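Local coordinates for protein gdp-l-fucose synthetase (Naegleria fowleri, PDB 6AQZ) that binds NADP and probably makes GDP-L-fucose by epimerising and then reducing GDP-4-keto-6-deoxy-D-mannose with NADPH, at residues Ser187-Asn192 / Pro259-Val264; Lys123-Leu128 / Leu248-Asn253; Asn96-Phe101 / Ser154-Ala159. All coordinates share one frame; numbering follows the deposited sequence.

Interaction 1 (Ser187-Asn192 / Pro259-Val264); sequences SVIPTN and PIMLCV. With NAP (NADP nicotinamide-adenine-dinucleotide phosphate), chain G.
Strands 184-194 and 260-262 run side by side as parallel members of the Rossmann-type sheet, and Ile-189 meets Met-261 and Pro-259 where they pair. A ladder of four backbone hydrogen bonds joins them in regular parallel register. Ser-187 O accepts from Ile-260 N, Ile-189 N donates to Ile-260 O at 2.9 Å, Ile-189 O takes Leu-262 N at 2.8 Å, and Thr-191 N closes the run on Leu-262 O. Ile-189 is therefore bonded through both its N and its O. The backbone N and O of Val-188 turn the other way, to Ser-126 and Leu-128, on and just after strand 123-127.

On one face the branched Ile-189 packs with Pro-259 and Met-261. With CG1 beside the backbone N (chi1 -44°), its CG1 and CD1 lie alongside the proline, CG1 coming to 3.6 Å of Pro-259 CB, while Ile-189 CB rests on Met-261 CG. The opposite face carries Val-188, Pro-190, Ile-260 and Leu-262. Here Leu-262 reaches diagonally back to Val-188, its CD1 lying 3.7 Å from Val-188 CB. Compact aliphatic groups suit this buried layer, which helix 240-253 covers through Leu-247 and Thr-250.

In a Rossmann fold the carboxyl ends of the parallel strands face the dinucleotide, and the pairing leads to the nicotinamide. Pro-190 has no N-H to offer on its strand-123-127 side; instead its ring lies against the cofactor, with CG 3.5 Å from NAP C6N. Thr-191 O approaches NAP C4N, the hydride-carrying carbon, to 3.1 Å. Across the pair, Thr-191 CB touches Cys-263 CB at 3.7 Å.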
# COMPACT_ATOMS: atom_id res chain seq x y z
N SER A 187 1.81 15.88 -5.83
CA SER A 187 2.00 15.90 -4.39
C SER A 187 3.28 16.64 -4.07
O SER A 187 4.16 16.79 -4.91
CB SER A 187 2.07 14.49 -3.82
OG SER A 187 3.25 13.91 -4.30
N VAL A 188 3.39 17.06 -2.81
CA VAL A 188 4.58 17.70 -2.28
C VAL A 188 5.07 16.88 -1.12
O VAL A 188 4.30 16.17 -0.46
CB VAL A 188 4.32 19.16 -1.81
CG1 VAL A 188 3.83 20.00 -2.94
CG2 VAL A 188 3.35 19.18 -0.61
N ILE A 189 6.37 16.99 -0.85
CA ILE A 189 6.95 16.27 0.28
C ILE A 189 7.61 17.29 1.18
O ILE A 189 8.79 17.63 0.98
CB ILE A 189 7.98 15.22 -0.18
CG1 ILE A 189 7.48 14.43 -1.39
CG2 ILE A 189 8.31 14.29 0.96
CD1 ILE A 189 8.43 13.36 -1.76
N PRO A 190 6.90 17.84 2.16
CA PRO A 190 7.53 18.80 3.06
C PRO A 190 8.41 18.07 4.06
O PRO A 190 8.20 16.90 4.38
CB PRO A 190 6.35 19.51 3.72
CG PRO A 190 5.22 18.54 3.63
CD PRO A 190 5.46 17.69 2.41
N THR A 191 9.44 18.77 4.49
CA THR A 191 10.32 18.32 5.56
C THR A 191 9.69 18.72 6.91
O THR A 191 8.47 18.88 7.01
CB THR A 191 11.70 18.95 5.36
OG1 THR A 191 12.68 18.21 6.08
CG2 THR A 191 11.71 20.46 5.79
N ASN A 192 10.50 18.78 7.97
CA ASN A 192 10.04 19.22 9.28
C ASN A 192 9.45 20.62 9.25
O ASN A 192 10.16 21.61 9.07
CB ASN A 192 11.19 19.17 10.28
CG ASN A 192 11.89 17.83 10.27
OD1 ASN A 192 11.35 16.85 10.77
ND2 ASN A 192 13.06 17.77 9.64
N PRO A 259 6.23 13.68 -7.11
CA PRO A 259 6.24 14.57 -5.93
C PRO A 259 7.43 15.50 -5.99
O PRO A 259 8.46 15.17 -6.58
CB PRO A 259 6.35 13.60 -4.74
CG PRO A 259 6.87 12.31 -5.33
CD PRO A 259 6.39 12.26 -6.75
N ILE A 260 7.27 16.69 -5.43
CA ILE A 260 8.36 17.66 -5.34
C ILE A 260 8.61 17.93 -3.87
O ILE A 260 7.68 18.22 -3.12
CB ILE A 260 8.05 18.96 -6.11
CG1 ILE A 260 9.20 19.95 -5.97
CG2 ILE A 260 6.75 19.62 -5.65
CD1 ILE A 260 9.01 21.21 -6.84
N MET A 261 9.87 17.81 -3.45
CA MET A 261 10.18 18.07 -2.06
C MET A 261 10.16 19.55 -1.71
O MET A 261 10.60 20.41 -2.48
CB MET A 261 11.51 17.45 -1.70
CG MET A 261 11.16 16.04 -1.53
SD MET A 261 12.14 15.31 -0.28
CE MET A 261 13.38 14.67 -1.43
N LEU A 262 9.63 19.83 -0.53
CA LEU A 262 9.64 21.17 0.05
C LEU A 262 10.55 21.12 1.26
O LEU A 262 10.16 20.61 2.32
CB LEU A 262 8.23 21.60 0.43
CG LEU A 262 7.10 21.47 -0.60
CD1 LEU A 262 5.80 22.12 -0.07
CD2 LEU A 262 7.49 22.04 -1.94
N CYS A 263 11.77 21.63 1.12
CA CYS A 263 12.71 21.65 2.23
C CYS A 263 13.73 22.74 1.98
O CYS A 263 13.66 23.49 1.00
CB CYS A 263 13.40 20.30 2.42
SG CYS A 263 14.50 19.86 1.09
N VAL A 264 14.66 22.87 2.91
CA VAL A 264 15.71 23.85 2.82
C VAL A 264 16.96 23.17 2.31
O VAL A 264 17.06 21.94 2.27
CB VAL A 264 15.96 24.53 4.19
CG1 VAL A 264 14.68 25.16 4.70
CG2 VAL A 264 16.48 23.51 5.17
PA NAP G . -1.99 18.75 11.78
O1A NAP G . -2.02 17.62 12.75
O2A NAP G . -1.44 20.10 12.16
O5B NAP G . -3.49 19.03 11.14
C5B NAP G . -3.85 17.88 10.44
C4B NAP G . -5.22 18.19 9.78
O4B NAP G . -5.90 16.96 9.40
C3B NAP G . -6.17 19.01 10.75
O3B NAP G . -6.92 19.94 10.01
C2B NAP G . -7.17 17.93 11.19
O2B NAP G . -8.40 18.38 11.40
C1B NAP G . -7.24 17.13 9.82
N9A NAP G . -7.86 15.82 10.00
C8A NAP G . -7.33 14.72 10.65
N7A NAP G . -8.15 13.64 10.63
C5A NAP G . -9.27 14.08 9.94
C6A NAP G . -10.45 13.43 9.60
N6A NAP G . -10.65 12.10 9.96
N1A NAP G . -11.41 14.06 8.88
C2A NAP G . -11.12 15.35 8.55
N3A NAP G . -10.04 16.11 8.82
C4A NAP G . -9.10 15.43 9.52
O3 NAP G . -1.07 18.05 10.57
PN NAP G . -0.16 19.09 9.77
O1N NAP G . -0.91 20.23 9.19
O2N NAP G . 1.23 19.23 10.36
O5D NAP G . 0.26 18.20 8.33
C5D NAP G . -0.76 18.15 7.41
C4D NAP G . -0.15 17.43 6.23
O4D NAP G . 1.24 17.78 6.17
C3D NAP G . -0.20 15.85 6.53
O3D NAP G . -0.55 15.18 5.37
C2D NAP G . 1.24 15.54 6.98
O2D NAP G . 1.70 14.30 6.59
C1D NAP G . 2.03 16.60 6.16
N1N NAP G . 3.38 16.82 6.76
C2N NAP G . 3.56 17.52 7.95
C3N NAP G . 4.83 17.66 8.49
C7N NAP G . 5.01 18.41 9.78
O7N NAP G . 6.10 18.49 10.36
N7N NAP G . 3.90 19.03 10.36
C4N NAP G . 6.03 17.09 7.85
C5N NAP G . 5.74 16.35 6.58
C6N NAP G . 4.50 16.24 6.10
P2B NAP G . -8.80 18.96 13.12
O1X NAP G . -7.93 20.18 13.18
O2X NAP G . -10.31 19.19 12.97
O3X NAP G . -8.36 17.76 13.90

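Interaction 2 (Lys123-Leu128 / Leu248-Asn253). With NAP (NADP nicotinamide-adenine-dinucleotide phosphate), chain G.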
# COMPACT_ATOMS: atom_id res chain seq x y z
N LYS A 123 -6.94 20.31 -10.60
CA LYS A 123 -5.65 19.92 -10.05
C LYS A 123 -5.80 19.65 -8.55
O LYS A 123 -6.48 20.39 -7.84
CB LYS A 123 -4.58 20.99 -10.28
CG LYS A 123 -3.17 20.51 -9.99
CD LYS A 123 -2.17 21.65 -9.91
CE LYS A 123 -1.70 22.09 -11.27
NZ LYS A 123 -0.52 23.01 -11.19
N THR A 124 -5.20 18.56 -8.09
CA THR A 124 -5.24 18.14 -6.69
C THR A 124 -3.80 17.97 -6.22
O THR A 124 -3.00 17.33 -6.90
CB THR A 124 -6.04 16.84 -6.53
OG1 THR A 124 -7.41 17.11 -6.82
CG2 THR A 124 -5.92 16.23 -5.12
N ILE A 125 -3.46 18.60 -5.10
CA ILE A 125 -2.13 18.48 -4.54
C ILE A 125 -2.27 17.84 -3.17
O ILE A 125 -2.92 18.41 -2.29
CB ILE A 125 -1.42 19.83 -4.43
CG1 ILE A 125 -1.35 20.47 -5.78
CG2 ILE A 125 0.01 19.61 -3.96
CD1 ILE A 125 -0.56 21.72 -5.76
N SER A 126 -1.66 16.68 -3.01
CA SER A 126 -1.69 15.96 -1.75
C SER A 126 -0.32 16.09 -1.10
O SER A 126 0.63 16.58 -1.71
CB SER A 126 -2.05 14.49 -2.00
OG SER A 126 -3.37 14.41 -2.52
N CYS A 127 -0.21 15.60 0.12
CA CYS A 127 0.97 15.86 0.92
C CYS A 127 1.57 14.55 1.41
O CYS A 127 0.87 13.74 2.02
CB CYS A 127 0.58 16.78 2.08
SG CYS A 127 1.95 17.51 2.86
N LEU A 128 2.85 14.32 1.12
CA LEU A 128 3.62 13.21 1.64
C LEU A 128 4.52 13.72 2.77
O LEU A 128 4.25 14.76 3.38
CB LEU A 128 4.46 12.53 0.54
CG LEU A 128 3.77 12.22 -0.78
CD1 LEU A 128 4.70 11.45 -1.73
CD2 LEU A 128 2.46 11.54 -0.60
N LEU A 248 1.73 26.88 -2.70
CA LEU A 248 0.91 27.68 -3.61
C LEU A 248 1.58 27.84 -4.97
O LEU A 248 0.92 27.75 -6.01
CB LEU A 248 0.58 29.02 -2.98
CG LEU A 248 -0.43 28.81 -1.84
CD1 LEU A 248 -0.62 30.09 -1.02
CD2 LEU A 248 -1.76 28.25 -2.34
N TRP A 249 2.90 28.07 -5.00
CA TRP A 249 3.61 28.04 -6.27
C TRP A 249 3.38 26.71 -7.01
O TRP A 249 3.14 26.70 -8.22
CB TRP A 249 5.11 28.27 -6.03
CG TRP A 249 5.91 28.13 -7.26
CD1 TRP A 249 6.28 29.12 -8.12
CD2 TRP A 249 6.45 26.92 -7.79
NE1 TRP A 249 7.01 28.60 -9.16
CE2 TRP A 249 7.14 27.25 -8.98
CE3 TRP A 249 6.42 25.58 -7.38
CZ2 TRP A 249 7.80 26.30 -9.76
CZ3 TRP A 249 7.07 24.62 -8.17
CH2 TRP A 249 7.74 24.99 -9.34
N THR A 250 3.42 25.60 -6.28
CA THR A 250 3.20 24.29 -6.89
C THR A 250 1.83 24.20 -7.54
O THR A 250 1.71 23.77 -8.69
CB THR A 250 3.40 23.20 -5.82
OG1 THR A 250 4.75 23.22 -5.35
CG2 THR A 250 3.09 21.79 -6.35
N MET A 251 0.78 24.64 -6.85
CA MET A 251 -0.56 24.65 -7.44
C MET A 251 -0.61 25.53 -8.68
O MET A 251 -1.39 25.27 -9.60
CB MET A 251 -1.57 25.14 -6.40
CG MET A 251 -3.00 25.31 -6.89
SD MET A 251 -4.09 25.96 -5.55
CE MET A 251 -3.52 27.63 -5.39
N PHE A 252 0.14 26.62 -8.69
CA PHE A 252 0.05 27.55 -9.80
C PHE A 252 0.85 27.09 -11.02
O PHE A 252 0.48 27.43 -12.14
CB PHE A 252 0.57 28.93 -9.39
CG PHE A 252 -0.29 29.61 -8.36
CD1 PHE A 252 -1.63 29.34 -8.25
CD2 PHE A 252 0.27 30.53 -7.49
CE1 PHE A 252 -2.41 29.98 -7.31
CE2 PHE A 252 -0.50 31.17 -6.53
CZ PHE A 252 -1.85 30.88 -6.44
N ASN A 253 1.94 26.35 -10.80
CA ASN A 253 2.94 26.20 -11.85
C ASN A 253 3.29 24.74 -12.18
O ASN A 253 3.68 24.46 -13.31
CB ASN A 253 4.22 26.94 -11.44
CG ASN A 253 4.01 28.44 -11.29
OD1 ASN A 253 3.93 29.15 -12.28
ND2 ASN A 253 3.91 28.92 -10.03
PA NAP G . -1.99 18.75 11.78
O1A NAP G . -2.02 17.62 12.75
O2A NAP G . -1.44 20.10 12.16
O5B NAP G . -3.49 19.03 11.14
C5B NAP G . -3.85 17.88 10.44
C4B NAP G . -5.22 18.19 9.78
O4B NAP G . -5.90 16.96 9.40
C3B NAP G . -6.17 19.01 10.75
O3B NAP G . -6.92 19.94 10.01
C2B NAP G . -7.17 17.93 11.19
O2B NAP G . -8.40 18.38 11.40
C1B NAP G . -7.24 17.13 9.82
N9A NAP G . -7.86 15.82 10.00
C8A NAP G . -7.33 14.72 10.65
N7A NAP G . -8.15 13.64 10.63
C5A NAP G . -9.27 14.08 9.94
C6A NAP G . -10.45 13.43 9.60
N6A NAP G . -10.65 12.10 9.96
N1A NAP G . -11.41 14.06 8.88
C2A NAP G . -11.12 15.35 8.55
N3A NAP G . -10.04 16.11 8.82
C4A NAP G . -9.10 15.43 9.52
O3 NAP G . -1.07 18.05 10.57
PN NAP G . -0.16 19.09 9.77
O1N NAP G . -0.91 20.23 9.19
O2N NAP G . 1.23 19.23 10.36
O5D NAP G . 0.26 18.20 8.33
C5D NAP G . -0.76 18.15 7.41
C4D NAP G . -0.15 17.43 6.23
O4D NAP G . 1.24 17.78 6.17
C3D NAP G . -0.20 15.85 6.53
O3D NAP G . -0.55 15.18 5.37
C2D NAP G . 1.24 15.54 6.98
O2D NAP G . 1.70 14.30 6.59
C1D NAP G . 2.03 16.60 6.16
N1N NAP G . 3.38 16.82 6.76
C2N NAP G . 3.56 17.52 7.95
C3N NAP G . 4.83 17.66 8.49
C7N NAP G . 5.01 18.41 9.78
O7N NAP G . 6.10 18.49 10.36
N7N NAP G . 3.90 19.03 10.36
C4N NAP G . 6.03 17.09 7.85
C5N NAP G . 5.74 16.35 6.58
C6N NAP G . 4.50 16.24 6.10
P2B NAP G . -8.80 18.96 13.12
O1X NAP G . -7.93 20.18 13.18
O2X NAP G . -10.31 19.19 12.97
O3X NAP G . -8.36 17.76 13.90
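Lys-123 sends its ammonium group to the last turn of helix 240-253, where NZ hydrogen-bonds Met-251 O at 2.9 Å. The nitrogen stands well above the carbonyl plane, with a C=O...N angle of 113°. A weak bond from the same NZ reaches Thr-250 O at 3.4 Å, and Tyr-254 O, just past the helix, is a further acceptor. Carbonyls of a last helical turn have few N-H donors ahead of them and would lie at the negative end of the helix dipole, which should favour a lysine here. Its chain leaves the strand extended and bends at chi3 (-82°), which turns NZ in among the carbonyls.

Two residues on, Ile-125 faces the same helix with a purely apolar tip. Its CD1 presses on the backbone at Met-251 CA, 3.4 Å away, and also touches Met-251 CB and Thr-250 CG2, the latter at 3.7 Å. Thr-250 turns its methyl to the strand while OG1 bonds back to Met-246 O.

The axes of strand 123-127 and of segment 248-253 approach to 9.3 Å and run roughly antiparallel. Strand 123-127 lies between strands 80-83 and 184-194; Thr-124 and Ser-126 face helix 98-118 on the other side of the sheet.

Interaction 3 (Asn96-Phe101 / Ser154-Ala159). With NAP (NADP nicotinamide-adenine-dinucleotide phosphate), chain G.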
# COMPACT_ATOMS: atom_id res chain seq x y z
N ASN A 96 -4.07 4.29 18.25
CA ASN A 96 -2.74 4.44 17.67
C ASN A 96 -2.06 3.11 17.30
O ASN A 96 -0.86 3.12 17.03
CB ASN A 96 -1.83 5.24 18.61
CG ASN A 96 -2.33 6.67 18.84
OD1 ASN A 96 -2.94 7.27 17.94
ND2 ASN A 96 -2.09 7.21 20.04
N PHE A 97 -2.78 1.98 17.29
CA PHE A 97 -2.19 0.78 16.71
C PHE A 97 -1.81 1.03 15.26
O PHE A 97 -2.39 1.89 14.58
CB PHE A 97 -3.15 -0.41 16.79
CG PHE A 97 -3.34 -0.93 18.18
CD1 PHE A 97 -2.34 -1.65 18.80
CD2 PHE A 97 -4.52 -0.71 18.87
CE1 PHE A 97 -2.51 -2.15 20.10
CE2 PHE A 97 -4.71 -1.20 20.17
CZ PHE A 97 -3.70 -1.92 20.78
N LYS A 98 -0.79 0.32 14.78
CA LYS A 98 -0.44 0.46 13.37
C LYS A 98 -1.64 0.23 12.47
O LYS A 98 -1.78 0.90 11.45
CB LYS A 98 0.71 -0.47 12.98
CG LYS A 98 2.06 0.09 13.39
CD LYS A 98 3.16 -0.76 12.85
CE LYS A 98 4.50 -0.22 13.23
NZ LYS A 98 5.53 -1.18 12.76
N VAL A 99 -2.56 -0.66 12.87
CA VAL A 99 -3.78 -0.91 12.10
C VAL A 99 -4.49 0.39 11.78
O VAL A 99 -4.81 0.68 10.62
CB VAL A 99 -4.69 -1.88 12.88
CG1 VAL A 99 -6.11 -1.81 12.38
CG2 VAL A 99 -4.19 -3.30 12.73
N SER A 100 -4.67 1.24 12.79
CA SER A 100 -5.40 2.49 12.58
C SER A 100 -4.64 3.43 11.63
O SER A 100 -5.24 4.05 10.75
CB SER A 100 -5.66 3.15 13.92
OG SER A 100 -6.71 2.50 14.60
N PHE A 101 -3.32 3.51 11.77
CA PHE A 101 -2.56 4.38 10.88
C PHE A 101 -2.70 3.95 9.42
O PHE A 101 -2.63 4.80 8.53
CB PHE A 101 -1.09 4.42 11.27
CG PHE A 101 -0.78 5.33 12.42
CD1 PHE A 101 -0.51 6.67 12.21
CD2 PHE A 101 -0.73 4.84 13.72
CE1 PHE A 101 -0.22 7.53 13.29
CE2 PHE A 101 -0.43 5.67 14.78
CZ PHE A 101 -0.18 7.02 14.57
N SER A 154 9.32 1.63 12.32
CA SER A 154 8.58 2.25 13.41
C SER A 154 7.30 2.94 12.93
O SER A 154 6.31 2.99 13.67
CB SER A 154 9.48 3.24 14.18
OG SER A 154 9.94 4.30 13.37
N ASN A 155 7.27 3.46 11.71
CA ASN A 155 6.08 4.15 11.25
C ASN A 155 5.61 3.59 9.91
O ASN A 155 5.09 4.34 9.06
CB ASN A 155 6.33 5.65 11.15
CG ASN A 155 7.36 6.00 10.07
OD1 ASN A 155 8.21 5.18 9.71
ND2 ASN A 155 7.28 7.22 9.55
N ASN A 156 5.78 2.28 9.69
CA ASN A 156 5.64 1.83 8.31
C ASN A 156 4.19 1.82 7.83
O ASN A 156 3.96 1.93 6.62
CB ASN A 156 6.32 0.47 8.11
CG ASN A 156 5.76 -0.63 8.99
OD1 ASN A 156 4.80 -0.46 9.74
ND2 ASN A 156 6.41 -1.78 8.92
N ALA A 157 3.20 1.77 8.72
CA ALA A 157 1.82 1.88 8.26
C ALA A 157 1.52 3.28 7.74
O ALA A 157 0.96 3.46 6.66
CB ALA A 157 0.84 1.50 9.38
N TYR A 158 1.87 4.29 8.53
CA TYR A 158 1.74 5.65 8.04
C TYR A 158 2.54 5.83 6.75
O TYR A 158 2.05 6.40 5.77
CB TYR A 158 2.20 6.62 9.14
CG TYR A 158 2.18 8.06 8.76
CD1 TYR A 158 1.02 8.81 8.91
CD2 TYR A 158 3.32 8.70 8.29
CE1 TYR A 158 0.98 10.15 8.59
CE2 TYR A 158 3.29 10.06 7.97
CZ TYR A 158 2.11 10.77 8.12
OH TYR A 158 2.04 12.10 7.82
N ALA A 159 3.76 5.30 6.71
CA ALA A 159 4.59 5.53 5.54
C ALA A 159 3.96 4.89 4.30
O ALA A 159 3.88 5.53 3.24
CB ALA A 159 6.00 4.98 5.79
PA NAP G . -1.99 18.75 11.78
O1A NAP G . -2.02 17.62 12.75
O2A NAP G . -1.44 20.10 12.16
O5B NAP G . -3.49 19.03 11.14
C5B NAP G . -3.85 17.88 10.44
C4B NAP G . -5.22 18.19 9.78
O4B NAP G . -5.90 16.96 9.40
C3B NAP G . -6.17 19.01 10.75
O3B NAP G . -6.92 19.94 10.01
C2B NAP G . -7.17 17.93 11.19
O2B NAP G . -8.40 18.38 11.40
C1B NAP G . -7.24 17.13 9.82
N9A NAP G . -7.86 15.82 10.00
C8A NAP G . -7.33 14.72 10.65
N7A NAP G . -8.15 13.64 10.63
C5A NAP G . -9.27 14.08 9.94
C6A NAP G . -10.45 13.43 9.60
N6A NAP G . -10.65 12.10 9.96
N1A NAP G . -11.41 14.06 8.88
C2A NAP G . -11.12 15.35 8.55
N3A NAP G . -10.04 16.11 8.82
C4A NAP G . -9.10 15.43 9.52
O3 NAP G . -1.07 18.05 10.57
PN NAP G . -0.16 19.09 9.77
O1N NAP G . -0.91 20.23 9.19
O2N NAP G . 1.23 19.23 10.36
O5D NAP G . 0.26 18.20 8.33
C5D NAP G . -0.76 18.15 7.41
C4D NAP G . -0.15 17.43 6.23
O4D NAP G . 1.24 17.78 6.17
C3D NAP G . -0.20 15.85 6.53
O3D NAP G . -0.55 15.18 5.37
C2D NAP G . 1.24 15.54 6.98
O2D NAP G . 1.70 14.30 6.59
C1D NAP G . 2.03 16.60 6.16
N1N NAP G . 3.38 16.82 6.76
C2N NAP G . 3.56 17.52 7.95
C3N NAP G . 4.83 17.66 8.49
C7N NAP G . 5.01 18.41 9.78
O7N NAP G . 6.10 18.49 10.36
N7N NAP G . 3.90 19.03 10.36
C4N NAP G . 6.03 17.09 7.85
C5N NAP G . 5.74 16.35 6.58
C6N NAP G . 4.50 16.24 6.10
P2B NAP G . -8.80 18.96 13.12
O1X NAP G . -7.93 20.18 13.18
O2X NAP G . -10.31 19.19 12.97
O3X NAP G . -8.36 17.76 13.90
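Lys-98 and Asn-156, each in the first turn of its helix, meet at nearly a right angle, and the lysine NZ hydrogen-bonds Asn-156 OD1 at 3.2 Å. The ammonium nitrogen lies above the carbonyl plane of the amide. The Lys-98 chain is extended beyond CG, and this long aliphatic stem runs past Ala-157 and brings NZ to the first turn of the other helix; its CE passes 3.7 Å from Ser-154 O. The strongest partner of NZ is Phe-153 O, and Phe-153 also offers its ring for a cation-pi contact. On the asparagine side, chi1 of 60° places CG between the backbone N and carbonyl carbon, which brings OD1 round to the lysine.

Closer in, the small Ala-157 lets the helices approach. Its methyl sits 3.4 Å from Lys-98 O and 4.0 Å from Phe-101 CB. Phe-101 lies obliquely to Tyr-158, with CD1 4.1 Å from Tyr-158 CB, so the contact is made at the base of the tyrosine. Tyr-158 has its ring anti to the backbone N (chi1 177°), which carries the hydroxyl to the cofactor, where OH accepts a hydrogen bond of 2.5 Å from NAP O2D, a ribose hydroxyl near the plane of the ring.

Trp-171 and Met-167 of the second subunit cover Lys-98 and Asn-156, consistent with the helical dimer interface common in this superfamily. Tyr-158 and Lys-162, whose NZ also bonds the cofactor, have the spacing of the YxxxK motif of short-chain dehydrogenases/reductases.

In the fold
All three contacts reach the same NADP, from different parts of the Rossmann-type domain. Interactions 1 and 2 are directly joined, their centres 11 Å apart: strands 184-194 and 123-127 are neighbours in the sheet, and Val-188 O lies 2.8 Å from Leu-128 N, a probable hydrogen bond. Helix 240-253 of interaction 2 leads along the chain into strand 260-262 of interaction 1. Interaction 3 stands apart, its centre 21 Å from that of interaction 1 and 25 Å from that of interaction 2, without touching either. The cofactor bridges this gap: interactions 1 and 2 border its nicotinamide, while interaction 3 supplies Tyr-158 to the adjoining ribose.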